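Local coordinates for nicotinamide-nucleotide adenylyltransferase NadR family / Ribosylnicotinamide kinase (Lactococcus lactis subsp. cremoris, PDB 6GYE), which binds nicotinamide riboside and probably phosphorylates it to the mononucleotide, joining a kinase domain of the P-loop class to a nucleotidyltransferase-like domain, at residues Ser39-Val44 and Thr120-Glu125; Gly17-Thr22 and Gln32-Cys37; Glu215-Glu218 and Asp223-Glu226; Arg266-Leu271 and Met314-Ser319. One frame throughout, in Å; residues are numbered along the deposited sequence.

Interaction 1 (Ser39-Val44 and Thr120-Glu125); sequences SLNDGV and TFYVGE
The carboxamide of Asn41 and the phenol of Tyr122 make the whole of this contact, approaching each other from opposite directions. Asn41 ND2 donates to Tyr122 OH over 3.2 Å, and the N-H...O angle of 165° marks a nearly straight bond. The hydroxyl lies almost exactly in the amide plane, where the N-H of a planar amide points, and the ring stands at 79° to it; ND2 lies near the ring plane, at the edge. CZ of Tyr122 is already 4.1 Å from Asn41 ND2. With CG anti to its carbonyl carbon (chi1 -59°), Tyr122 directs its ring toward Asn41. The same ND2 also donates to Cys37 O, one turn back in helix 28-40, so two acceptors fix the rotation of the amide. Replacing Asn41 by an alanine would probably leave both Tyr122 OH and Cys37 O without this donor and set the tyrosine ring freer to shift. In the Rossmann-like parallel sheet, of order 3-2-1-4-5, the bond bridges over strand 15-21: Asn41 lies in the turn from helix 28-40 into strand 43-50, and Tyr122 on strand 118-123. Thr120, two residues earlier, backs the phenol, its CG2 lying 3.8 Å above the Tyr122 ring plane, displaced toward the rim. Further out, Tyr122 touches Glu146 of the outermost strand 142-147. Next to Asn41, the carboxylate of Asp42 accepts from Asn15 N, holding the turn against the start of the central strand.

Interaction 2 (Gly17-Thr22 and Gln32-Cys37); sequences GIYFGT and QQIYKC. With SO4 (sulfate ion), chain E.
Over one face of the Tyr19 ring sits Ile34 CG1, 3.8 Å from the ring centroid and close to the ring normal, a CH-pi contact. At the ring's edge, in its plane, lies Gln33 OE1, to which Tyr19 OH donates a hydrogen bond of 2.7 Å. The amide of Gln33 stands at 87° to the ring. Tyr19 CG is anti to the backbone N (chi1 -175°), which turns the phenol from strand 15-21 onto helix 28-40, so that Ile34 and Gln33 grip its face and its end. The axes of strand 17-21 and helix 32-37 approach to 9.7 Å and run antiparallel, at 171°, as expected for the first half of a beta-alpha-beta crossover. Leu46, Arg150 and Ile153 also pack on the tyrosine.

Beyond the strand, Thr22 binds a sulfate: its OG1 donates to O3 at 2.7 Å, while the Thr22 N to O3 distance of 2.5 Å is too short to be taken literally. His30, Arg150 and the amide of Phe23 bind the same ion. Thr22, Phe23 and His30 belong to a GxFxPxHxGH sequence typical of nucleotidyltransferases, and Arg150 comes from a later loop; the sulfate, probably from the crystallisation liquor, may mark a phosphate site. The chemistry thus divides: an apolar face and one short polar bond fasten strand to helix, and the loop after the strand presents donors to an anion.

Interaction 3 (Glu215-Glu218 and Asp223-Glu226); sequences EYEE and DDDE
Glu217 and Asp224 bring their carboxylates together by the same first torsion, each CG anti to its carbonyl carbon (chi1 -68° and -64°), and Glu217 then runs extended beyond CG to its full length. The chains cross at about a right angle. Glu217 OE2 ends 2.7 Å from Asp224 OD1, the two carboxylate planes 38° apart, and also rests 3.7 Å from the carbonyl carbon of Asp223. Two acidic groups this close would probably raise each other's affinity for a proton. Asp224 has further partners: its OD1 is bonded to His313 ND1 and its OD2 to the amide of Trp316. The contact closes the short link between helix 212-220 and helix 229-247 in the P-loop kinase domain, laying the 3-10 turn 224-226 against the preceding helix. Shortening Glu217 to an alanine here is likely to leave Asp224 OD1 without its acid neighbour and open a gap beside Leu227 and Phe311, which the glutamate also touches. The turn is tied at its start as well: Asp223 N donates to Glu226 OE1 at 2.9 Å, while Glu226 N returns a bond of 2.9 Å to Asp223 O.

Interaction 4 (Arg266-Leu271 and Met314-Ser319); sequences RVYAKL and MEWEES
Residues 314-319 meet Tyr268 through one side chain, Trp316, and the neighbours on each side of it along the chain anchor the loop. Glu315 comes first, touching Asp224, Asp225 and Tyr272 rather than Tyr268. At Trp316 the backbone N is held by Asp224 OD2, and CG, anti to the carbonyl carbon (chi1 -71°), sends the indole toward helix 262-272. There its six-membered ring lies flat on the Tyr268 ring, centroids 3.5 Å apart and planes only 8° from parallel. The overlap is broad: Tyr268 CZ sits 3.4 Å from Trp316 CE3, while Tyr268 CE1 lies 3.4 Å from Trp316 CG, over the five-membered side. The tyrosine hydroxyl passes 3.6 Å from Trp316 CE3. His313 stacks on the indole as well, and Tyr272 and Phe323 add further rings to the cluster. Glu317 starts away from the helix, its carboxylate forms a salt bridge with Arg312, and Ser319 sits at the N-cap position of helix 320-333.

Both segments belong to the P-loop kinase domain, where the stack pins the loop between strand 296-300 and helix 320-333 to helix 262-272. Tyr268 OH makes a weak hydrogen bond to Ala189 N, within the probable Walker A sequence. Between the two segments the attraction is that of aromatic faces, dispersion over a wide and nearly parallel area, while the hydroxyl of Tyr268 and the backbone N of Trp316 bond to residues outside both segments.

The four contacts form two pairs on opposite sides of the chain's centre. Interactions 1 and 2 share helix 28-40 and the sheet of the nucleotidyltransferase-like domain, their centres about 6 Å apart: interaction 2 is buried between strand and helix, interaction 1 is a small polar bond at the surface. Interactions 3 and 4, both buried, centres about 12 Å apart, lie in the kinase domain and meet through Asp224, whose carboxylate serves the acidic pair of one and the backbone of the other. Chemistry differs with place: amide to phenol at the surface, mixed apolar and polar packing between strand and helix, close carboxylates in a helix link, and a broad aromatic stack under a loop.

Interaction 1 (Ser39-Val44 and Thr120-Glu125)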
loop_
_atom_site.group_PDB
_atom_site.type_symbol
_atom_site.label_atom_id
_atom_site.label_comp_id
_atom_site.label_asym_id
_atom_site.label_seq_id
_atom_site.Cartn_x
_atom_site.Cartn_y
_atom_site.Cartn_z
ATOM N N SER A 39 -16.253 -9.283 -22.638
ATOM C CA SER A 39 -17.533 -9.237 -23.326
ATOM C C SER A 39 -17.469 -9.829 -24.730
ATOM O O SER A 39 -18.516 -10.145 -25.300
ATOM C CB SER A 39 -18.023 -7.798 -23.379
ATOM O OG SER A 39 -18.032 -7.246 -22.065
ATOM N N LEU A 40 -16.272 -9.981 -25.297
ATOM C CA LEU A 40 -16.099 -10.507 -26.646
ATOM C C LEU A 40 -15.695 -11.970 -26.674
ATOM O O LEU A 40 -15.665 -12.565 -27.747
ATOM C CB LEU A 40 -15.042 -9.690 -27.407
ATOM C CG LEU A 40 -15.475 -8.260 -27.670
ATOM C CD1 LEU A 40 -14.277 -7.357 -27.962
ATOM C CD2 LEU A 40 -16.430 -8.293 -28.832
ATOM N N ASN A 41 -15.399 -12.562 -25.530
ATOM C CA ASN A 41 -14.949 -13.938 -25.469
ATOM C C ASN A 41 -15.770 -14.681 -24.437
ATOM O O ASN A 41 -16.459 -14.077 -23.606
ATOM C CB ASN A 41 -13.457 -14.031 -25.116
ATOM C CG ASN A 41 -12.565 -13.483 -26.215
ATOM O OD1 ASN A 41 -12.262 -14.185 -27.168
ATOM N ND2 ASN A 41 -12.143 -12.226 -26.085
ATOM N N ASP A 42 -15.692 -16.011 -24.506
ATOM C CA ASP A 42 -16.320 -16.824 -23.474
ATOM C C ASP A 42 -15.585 -16.704 -22.146
ATOM O O ASP A 42 -16.217 -16.752 -21.087
ATOM C CB ASP A 42 -16.381 -18.276 -23.935
ATOM C CG ASP A 42 -17.208 -18.443 -25.187
ATOM O OD1 ASP A 42 -18.344 -17.925 -25.224
ATOM O OD2 ASP A 42 -16.710 -19.059 -26.145
ATOM N N GLY A 43 -14.264 -16.536 -22.186
ATOM C CA GLY A 43 -13.469 -16.337 -20.988
ATOM C C GLY A 43 -12.157 -15.659 -21.309
ATOM O O GLY A 43 -11.706 -15.648 -22.459
ATOM N N VAL A 44 -11.551 -15.076 -20.278
ATOM C CA VAL A 44 -10.311 -14.322 -20.411
ATOM C C VAL A 44 -9.302 -14.865 -19.415
ATOM O O VAL A 44 -9.624 -15.046 -18.233
ATOM C CB VAL A 44 -10.525 -12.812 -20.177
ATOM C CG1 VAL A 44 -9.199 -12.069 -20.160
ATOM C CG2 VAL A 44 -11.440 -12.227 -21.232
ATOM N N THR A 120 -7.260 -15.827 -28.781
ATOM C CA THR A 120 -6.773 -14.543 -29.275
ATOM C C THR A 120 -5.826 -13.925 -28.249
ATOM O O THR A 120 -6.204 -13.729 -27.092
ATOM C CB THR A 120 -7.934 -13.592 -29.579
ATOM O OG1 THR A 120 -8.834 -14.218 -30.494
ATOM C CG2 THR A 120 -7.431 -12.286 -30.183
ATOM N N PHE A 121 -4.604 -13.619 -28.677
ATOM C CA PHE A 121 -3.638 -12.882 -27.869
ATOM C C PHE A 121 -3.787 -11.377 -28.110
ATOM O O PHE A 121 -3.715 -10.922 -29.254
ATOM C CB PHE A 121 -2.213 -13.321 -28.224
ATOM C CG PHE A 121 -1.866 -14.720 -27.788
ATOM C CD1 PHE A 121 -1.510 -14.984 -26.477
ATOM C CD2 PHE A 121 -1.884 -15.767 -28.695
ATOM C CE1 PHE A 121 -1.189 -16.264 -26.079
ATOM C CE2 PHE A 121 -1.558 -17.063 -28.301
ATOM C CZ PHE A 121 -1.209 -17.307 -27.002
ATOM N N TYR A 122 -3.973 -10.603 -27.040
ATOM C CA TYR A 122 -3.979 -9.140 -27.124
ATOM C C TYR A 122 -2.590 -8.646 -26.737
ATOM O O TYR A 122 -2.195 -8.740 -25.575
ATOM C CB TYR A 122 -5.080 -8.538 -26.244
ATOM C CG TYR A 122 -6.453 -9.051 -26.662
ATOM C CD1 TYR A 122 -7.193 -8.408 -27.658
ATOM C CD2 TYR A 122 -6.983 -10.217 -26.104
ATOM C CE1 TYR A 122 -8.432 -8.901 -28.072
ATOM C CE2 TYR A 122 -8.219 -10.712 -26.511
ATOM C CZ TYR A 122 -8.942 -10.051 -27.492
ATOM O OH TYR A 122 -10.164 -10.562 -27.889
ATOM N N VAL A 123 -1.862 -8.109 -27.716
ATOM C CA VAL A 123 -0.430 -7.840 -27.625
ATOM C C VAL A 123 -0.166 -6.382 -27.960
ATOM O O VAL A 123 -0.738 -5.845 -28.912
ATOM C CB VAL A 123 0.360 -8.769 -28.572
ATOM C CG1 VAL A 123 1.806 -8.335 -28.687
ATOM C CG2 VAL A 123 0.280 -10.194 -28.067
ATOM N N GLY A 124 0.723 -5.748 -27.195
ATOM C CA GLY A 124 0.953 -4.321 -27.331
ATOM C C GLY A 124 2.244 -3.848 -27.978
ATOM O O GLY A 124 2.406 -2.644 -28.186
ATOM N N GLU A 125 3.170 -4.761 -28.280
ATOM C CA GLU A 125 4.438 -4.456 -28.937
ATOM C C GLU A 125 4.577 -5.315 -30.183
ATOM O O GLU A 125 4.260 -6.506 -30.157
ATOM C CB GLU A 125 5.646 -4.726 -28.027
ATOM C CG GLU A 125 5.935 -3.666 -26.994
ATOM C CD GLU A 125 5.436 -4.076 -25.629
ATOM O OE1 GLU A 125 4.938 -5.217 -25.508
ATOM O OE2 GLU A 125 5.535 -3.264 -24.681
#

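Interaction 2 (Gly17-Thr22 and Gln32-Cys37)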
loop_
_atom_site.group_PDB
_atom_site.type_symbol
_atom_site.label_atom_id
_atom_site.label_comp_id
_atom_site.label_asym_id
_atom_site.label_seq_id
_atom_site.Cartn_x
_atom_site.Cartn_y
_atom_site.Cartn_z
ATOM N N GLY A 17 -9.739 -15.246 -24.558
ATOM C CA GLY A 17 -8.849 -14.111 -24.757
ATOM C C GLY A 17 -7.723 -14.131 -23.737
ATOM O O GLY A 17 -7.941 -14.453 -22.567
ATOM N N ILE A 18 -6.527 -13.779 -24.185
ATOM C CA ILE A 18 -5.339 -13.742 -23.341
ATOM C C ILE A 18 -4.904 -12.290 -23.257
ATOM O O ILE A 18 -4.583 -11.666 -24.281
ATOM C CB ILE A 18 -4.201 -14.633 -23.878
ATOM C CG1 ILE A 18 -4.420 -16.133 -23.634
ATOM C CG2 ILE A 18 -2.917 -14.325 -23.144
ATOM C CD1 ILE A 18 -5.765 -16.704 -23.882
ATOM N N TYR A 19 -4.888 -11.748 -22.041
ATOM C CA TYR A 19 -4.571 -10.342 -21.817
ATOM C C TYR A 19 -3.351 -10.269 -20.918
ATOM O O TYR A 19 -3.331 -10.892 -19.852
ATOM C CB TYR A 19 -5.759 -9.594 -21.196
ATOM C CG TYR A 19 -5.559 -8.105 -21.050
ATOM C CD1 TYR A 19 -4.910 -7.569 -19.945
ATOM C CD2 TYR A 19 -6.029 -7.232 -22.014
ATOM C CE1 TYR A 19 -4.725 -6.205 -19.827
ATOM C CE2 TYR A 19 -5.851 -5.890 -21.901
ATOM C CZ TYR A 19 -5.194 -5.369 -20.816
ATOM O OH TYR A 19 -5.029 -3.992 -20.725
ATOM N N PHE A 20 -2.332 -9.537 -21.367
ATOM C CA PHE A 20 -1.037 -9.443 -20.707
ATOM C C PHE A 20 -0.883 -8.133 -19.959
ATOM O O PHE A 20 -1.448 -7.107 -20.348
ATOM C CB PHE A 20 0.110 -9.508 -21.712
ATOM C CG PHE A 20 0.256 -10.810 -22.404
ATOM C CD1 PHE A 20 1.029 -11.809 -21.852
ATOM C CD2 PHE A 20 -0.324 -11.021 -23.638
ATOM C CE1 PHE A 20 1.207 -13.009 -22.514
ATOM C CE2 PHE A 20 -0.154 -12.227 -24.310
ATOM C CZ PHE A 20 0.613 -13.213 -23.749
ATOM N N GLY A 21 -0.063 -8.166 -18.916
ATOM C CA GLY A 21 0.375 -6.935 -18.276
ATOM C C GLY A 21 1.382 -7.247 -17.192
ATOM O O GLY A 21 1.518 -8.395 -16.760
ATOM N N THR A 22 2.093 -6.198 -16.762
ATOM C CA THR A 22 2.869 -6.272 -15.521
ATOM C C THR A 22 2.038 -5.855 -14.297
ATOM O O THR A 22 2.229 -6.401 -13.202
ATOM C CB THR A 22 4.142 -5.426 -15.613
ATOM O OG1 THR A 22 3.821 -4.133 -16.113
ATOM C CG2 THR A 22 5.152 -6.060 -16.555
ATOM N N GLN A 32 -10.892 -1.343 -18.094
ATOM C CA GLN A 32 -11.805 -1.113 -19.206
ATOM C C GLN A 32 -11.488 -2.036 -20.372
ATOM O O GLN A 32 -12.402 -2.541 -21.030
ATOM C CB GLN A 32 -11.767 0.358 -19.627
ATOM C CG GLN A 32 -12.544 1.220 -18.637
ATOM C CD GLN A 32 -11.865 2.544 -18.321
ATOM O OE1 GLN A 32 -11.207 3.137 -19.170
ATOM N NE2 GLN A 32 -11.976 2.981 -17.068
ATOM N N GLN A 33 -10.201 -2.280 -20.636
ATOM C CA GLN A 33 -9.857 -3.189 -21.725
ATOM C C GLN A 33 -10.244 -4.616 -21.383
ATOM O O GLN A 33 -10.768 -5.343 -22.237
ATOM C CB GLN A 33 -8.365 -3.114 -22.059
ATOM C CG GLN A 33 -7.971 -1.843 -22.799
ATOM C CD GLN A 33 -6.609 -1.949 -23.457
ATOM O OE1 GLN A 33 -5.755 -2.730 -23.032
ATOM N NE2 GLN A 33 -6.397 -1.156 -24.502
ATOM N N ILE A 34 -10.017 -5.021 -20.129
ATOM C CA ILE A 34 -10.283 -6.400 -19.731
ATOM C C ILE A 34 -11.770 -6.706 -19.837
ATOM O O ILE A 34 -12.166 -7.746 -20.380
ATOM C CB ILE A 34 -9.742 -6.657 -18.313
ATOM C CG1 ILE A 34 -8.210 -6.722 -18.359
ATOM C CG2 ILE A 34 -10.363 -7.936 -17.689
ATOM C CD1 ILE A 34 -7.543 -6.503 -17.016
ATOM N N TYR A 35 -12.620 -5.787 -19.362
ATOM C CA TYR A 35 -14.054 -6.045 -19.444
ATOM C C TYR A 35 -14.570 -6.019 -20.881
ATOM O O TYR A 35 -15.528 -6.737 -21.189
ATOM C CB TYR A 35 -14.817 -5.058 -18.551
ATOM C CG TYR A 35 -14.598 -5.399 -17.085
ATOM C CD1 TYR A 35 -14.752 -6.714 -16.636
ATOM C CD2 TYR A 35 -14.197 -4.438 -16.167
ATOM C CE1 TYR A 35 -14.541 -7.055 -15.308
ATOM C CE2 TYR A 35 -13.976 -4.772 -14.847
ATOM C CZ TYR A 35 -14.154 -6.082 -14.423
ATOM O OH TYR A 35 -13.930 -6.406 -13.120
ATOM N N LYS A 36 -13.956 -5.227 -21.779
ATOM C CA LYS A 36 -14.316 -5.337 -23.194
ATOM C C LYS A 36 -13.908 -6.690 -23.735
ATOM O O LYS A 36 -14.684 -7.348 -24.439
ATOM C CB LYS A 36 -13.679 -4.221 -24.031
ATOM C CG LYS A 36 -14.295 -2.856 -23.797
ATOM C CD LYS A 36 -13.812 -1.815 -24.797
ATOM C CE LYS A 36 -14.380 -0.460 -24.445
ATOM N NZ LYS A 36 -14.084 0.534 -25.471
ATOM N N CYS A 37 -12.696 -7.122 -23.391
ATOM C CA CYS A 37 -12.209 -8.431 -23.797
ATOM C C CYS A 37 -13.103 -9.552 -23.261
ATOM O O CYS A 37 -13.377 -10.533 -23.967
ATOM C CB CYS A 37 -10.771 -8.580 -23.313
ATOM S SG CYS A 37 -9.936 -10.063 -23.806
HETATM S S SO4 E . 1.617 -2.583 -17.792
HETATM O O1 SO4 E . 0.371 -2.346 -18.513
HETATM O O2 SO4 E . 1.480 -2.226 -16.375
HETATM O O3 SO4 E . 1.905 -4.002 -17.966
HETATM O O4 SO4 E . 2.711 -1.774 -18.328
#

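Interaction 3 (Glu215-Glu218 and Asp223-Glu226)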
loop_
_atom_site.group_PDB
_atom_site.type_symbol
_atom_site.label_atom_id
_atom_site.label_comp_id
_atom_site.label_asym_id
_atom_site.label_seq_id
_atom_site.Cartn_x
_atom_site.Cartn_y
_atom_site.Cartn_z
ATOM N N GLU A 215 -9.162 5.011 23.813
ATOM C CA GLU A 215 -10.312 4.112 23.725
ATOM C C GLU A 215 -10.163 2.962 24.711
ATOM O O GLU A 215 -11.094 2.632 25.456
ATOM C CB GLU A 215 -10.477 3.564 22.301
ATOM C CG GLU A 215 -11.732 2.687 22.155
ATOM C CD GLU A 215 -11.606 1.561 21.132
ATOM O OE1 GLU A 215 -11.291 1.843 19.956
ATOM O OE2 GLU A 215 -11.838 0.391 21.512
ATOM N N TYR A 216 -8.975 2.358 24.736
ATOM C CA TYR A 216 -8.734 1.192 25.571
ATOM C C TYR A 216 -8.969 1.502 27.049
ATOM O O TYR A 216 -9.583 0.701 27.772
ATOM C CB TYR A 216 -7.304 0.711 25.311
ATOM C CG TYR A 216 -6.898 -0.548 26.020
ATOM C CD1 TYR A 216 -6.356 -0.499 27.303
ATOM C CD2 TYR A 216 -7.039 -1.790 25.405
ATOM C CE1 TYR A 216 -5.977 -1.646 27.965
ATOM C CE2 TYR A 216 -6.666 -2.955 26.058
ATOM C CZ TYR A 216 -6.131 -2.873 27.337
ATOM O OH TYR A 216 -5.752 -4.010 27.991
ATOM N N GLU A 217 -8.479 2.650 27.520
ATOM C CA GLU A 217 -8.659 2.990 28.922
ATOM C C GLU A 217 -10.104 3.328 29.258
ATOM O O GLU A 217 -10.525 3.118 30.401
ATOM C CB GLU A 217 -7.737 4.134 29.314
ATOM C CG GLU A 217 -6.291 3.715 29.298
ATOM C CD GLU A 217 -5.377 4.793 29.815
ATOM O OE1 GLU A 217 -5.755 5.969 29.740
ATOM O OE2 GLU A 217 -4.274 4.466 30.277
ATOM N N GLU A 218 -10.873 3.860 28.303
ATOM C CA GLU A 218 -12.295 4.098 28.561
ATOM C C GLU A 218 -13.089 2.793 28.560
ATOM O O GLU A 218 -13.898 2.549 29.460
ATOM C CB GLU A 218 -12.869 5.060 27.525
ATOM C CG GLU A 218 -12.430 6.496 27.688
ATOM C CD GLU A 218 -12.851 7.378 26.514
ATOM O OE1 GLU A 218 -13.799 7.004 25.782
ATOM O OE2 GLU A 218 -12.231 8.449 26.327
ATOM N N ASP A 223 -6.668 3.452 34.532
ATOM C CA ASP A 223 -5.802 4.630 34.446
ATOM C C ASP A 223 -4.397 4.232 33.984
ATOM O O ASP A 223 -4.005 3.066 34.064
ATOM C CB ASP A 223 -5.678 5.321 35.814
ATOM C CG ASP A 223 -6.892 6.153 36.174
ATOM O OD1 ASP A 223 -7.436 6.838 35.282
ATOM O OD2 ASP A 223 -7.290 6.132 37.362
ATOM N N ASP A 224 -3.616 5.242 33.566
ATOM C CA ASP A 224 -2.224 5.017 33.163
ATOM C C ASP A 224 -1.461 4.222 34.215
ATOM O O ASP A 224 -0.766 3.253 33.896
ATOM C CB ASP A 224 -1.503 6.346 32.938
ATOM C CG ASP A 224 -2.079 7.142 31.802
ATOM O OD1 ASP A 224 -2.593 6.540 30.842
ATOM O OD2 ASP A 224 -2.024 8.386 31.880
ATOM N N ASP A 225 -1.573 4.622 35.481
ATOM C CA ASP A 225 -0.771 3.937 36.485
ATOM C C ASP A 225 -1.258 2.536 36.792
ATOM O O ASP A 225 -0.652 1.888 37.645
ATOM C CB ASP A 225 -0.691 4.745 37.783
ATOM C CG ASP A 225 -2.036 5.132 38.315
ATOM O OD1 ASP A 225 -3.055 4.769 37.686
ATOM O OD2 ASP A 225 -2.073 5.798 39.374
ATOM N N GLU A 226 -2.318 2.050 36.147
ATOM C CA GLU A 226 -2.775 0.678 36.335
ATOM C C GLU A 226 -2.394 -0.215 35.161
ATOM O O GLU A 226 -2.678 -1.423 35.192
ATOM C CB GLU A 226 -4.292 0.656 36.553
ATOM C CG GLU A 226 -4.732 1.430 37.804
ATOM C CD GLU A 226 -6.263 1.588 37.939
ATOM O OE1 GLU A 226 -6.924 1.918 36.933
ATOM O OE2 GLU A 226 -6.787 1.427 39.064
#

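Interaction 4 (Arg266-Leu271 and Met314-Ser319)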
loop_
_atom_site.group_PDB
_atom_site.type_symbol
_atom_site.label_atom_id
_atom_site.label_comp_id
_atom_site.label_asym_id
_atom_site.label_seq_id
_atom_site.Cartn_x
_atom_site.Cartn_y
_atom_site.Cartn_z
ATOM N N ARG A 266 6.025 2.473 22.548
ATOM C CA ARG A 266 7.312 1.969 23.011
ATOM C C ARG A 266 8.010 2.966 23.922
ATOM O O ARG A 266 8.788 2.569 24.796
ATOM C CB ARG A 266 8.200 1.613 21.815
ATOM C CG ARG A 266 9.437 0.795 22.182
ATOM C CD ARG A 266 10.255 0.402 20.940
ATOM N NE ARG A 266 11.453 -0.376 21.276
ATOM C CZ ARG A 266 12.671 0.139 21.403
ATOM N NH1 ARG A 266 12.863 1.433 21.217
ATOM N NH2 ARG A 266 13.702 -0.640 21.703
ATOM N N VAL A 267 7.763 4.255 23.735
ATOM C CA VAL A 267 8.325 5.231 24.652
ATOM C C VAL A 267 7.700 5.077 26.033
ATOM O O VAL A 267 8.410 5.018 27.046
ATOM C CB VAL A 267 8.148 6.653 24.097
ATOM C CG1 VAL A 267 8.550 7.667 25.148
ATOM C CG2 VAL A 267 8.970 6.839 22.807
ATOM N N TYR A 268 6.364 4.983 26.099
ATOM C CA TYR A 268 5.721 4.788 27.397
ATOM C C TYR A 268 6.192 3.502 28.059
ATOM O O TYR A 268 6.522 3.498 29.253
ATOM C CB TYR A 268 4.202 4.792 27.260
ATOM C CG TYR A 268 3.624 6.161 27.019
ATOM C CD1 TYR A 268 3.848 7.199 27.923
ATOM C CD2 TYR A 268 2.855 6.427 25.887
ATOM C CE1 TYR A 268 3.331 8.468 27.700
ATOM C CE2 TYR A 268 2.314 7.693 25.664
ATOM C CZ TYR A 268 2.560 8.708 26.568
ATOM O OH TYR A 268 2.032 9.962 26.347
ATOM N N ALA A 269 6.254 2.407 27.293
ATOM C CA ALA A 269 6.701 1.139 27.860
ATOM C C ALA A 269 8.106 1.257 28.435
ATOM O O ALA A 269 8.366 0.788 29.553
ATOM C CB ALA A 269 6.652 0.032 26.804
ATOM N N LYS A 270 9.016 1.911 27.703
ATOM C CA LYS A 270 10.389 2.053 28.182
ATOM C C LYS A 270 10.432 2.848 29.478
ATOM O O LYS A 270 11.201 2.521 30.388
ATOM C CB LYS A 270 11.263 2.710 27.106
ATOM C CG LYS A 270 12.747 2.786 27.447
ATOM C CD LYS A 270 13.369 1.390 27.580
ATOM C CE LYS A 270 14.896 1.428 27.566
ATOM N NZ LYS A 270 15.451 1.299 26.169
ATOM N N LEU A 271 9.589 3.874 29.593
ATOM C CA LEU A 271 9.616 4.741 30.765
ATOM C C LEU A 271 8.955 4.116 31.977
ATOM O O LEU A 271 9.368 4.394 33.105
ATOM C CB LEU A 271 8.934 6.072 30.468
ATOM C CG LEU A 271 9.715 6.995 29.536
ATOM C CD1 LEU A 271 9.007 8.320 29.391
ATOM C CD2 LEU A 271 11.083 7.188 30.122
ATOM N N MET A 314 -3.749 11.001 33.218
ATOM C CA MET A 314 -3.323 11.739 34.405
ATOM C C MET A 314 -1.845 11.499 34.717
ATOM O O MET A 314 -1.118 12.445 35.044
ATOM C CB MET A 314 -4.209 11.379 35.602
ATOM C CG MET A 314 -4.491 12.549 36.566
ATOM S SD MET A 314 -5.419 13.948 35.874
ATOM C CE MET A 314 -4.313 15.311 36.242
ATOM N N GLU A 315 -1.376 10.249 34.617
ATOM C CA GLU A 315 0.029 9.959 34.901
ATOM C C GLU A 315 0.946 10.285 33.727
ATOM O O GLU A 315 2.089 10.707 33.941
ATOM C CB GLU A 315 0.210 8.491 35.286
ATOM C CG GLU A 315 1.644 8.126 35.651
ATOM C CD GLU A 315 2.006 6.701 35.268
ATOM O OE1 GLU A 315 2.130 6.421 34.054
ATOM O OE2 GLU A 315 2.169 5.862 36.182
ATOM N N TRP A 316 0.469 10.104 32.491
ATOM C CA TRP A 316 1.247 10.454 31.304
ATOM C C TRP A 316 1.428 11.962 31.137
ATOM O O TRP A 316 2.144 12.383 30.221
ATOM C CB TRP A 316 0.602 9.849 30.043
ATOM C CG TRP A 316 0.742 8.333 29.943
ATOM C CD1 TRP A 316 1.370 7.501 30.843
ATOM C CD2 TRP A 316 0.259 7.479 28.883
ATOM N NE1 TRP A 316 1.305 6.195 30.404
ATOM C CE2 TRP A 316 0.628 6.152 29.210
ATOM C CE3 TRP A 316 -0.448 7.709 27.692
ATOM C CZ2 TRP A 316 0.314 5.059 28.387
ATOM C CZ3 TRP A 316 -0.761 6.616 26.875
ATOM C CH2 TRP A 316 -0.378 5.311 27.230
ATOM N N GLU A 317 0.763 12.778 31.964
ATOM C CA GLU A 317 0.863 14.231 31.840
ATOM C C GLU A 317 2.213 14.755 32.325
ATOM O O GLU A 317 2.786 15.661 31.710
ATOM C CB GLU A 317 -0.274 14.903 32.611
ATOM C CG GLU A 317 -1.470 15.291 31.753
ATOM C CD GLU A 317 -2.622 15.838 32.579
ATOM O OE1 GLU A 317 -3.784 15.637 32.176
ATOM O OE2 GLU A 317 -2.366 16.465 33.632
ATOM N N GLU A 318 2.731 14.217 33.429
ATOM C CA GLU A 318 3.952 14.732 34.038
ATOM C C GLU A 318 5.191 14.118 33.383
ATOM O O GLU A 318 5.139 13.034 32.796
ATOM C CB GLU A 318 3.944 14.472 35.551
ATOM C CG GLU A 318 5.122 15.068 36.341
ATOM C CD GLU A 318 5.288 16.578 36.168
ATOM O OE1 GLU A 318 4.336 17.261 35.735
ATOM O OE2 GLU A 318 6.387 17.085 36.474
ATOM N N SER A 319 6.313 14.845 33.483
ATOM C CA SER A 319 7.574 14.456 32.844
ATOM C C SER A 319 7.414 14.425 31.325
ATOM O O SER A 319 7.707 13.429 30.658
ATOM C CB SER A 319 8.085 13.118 33.379
ATOM O OG SER A 319 7.370 12.041 32.800
#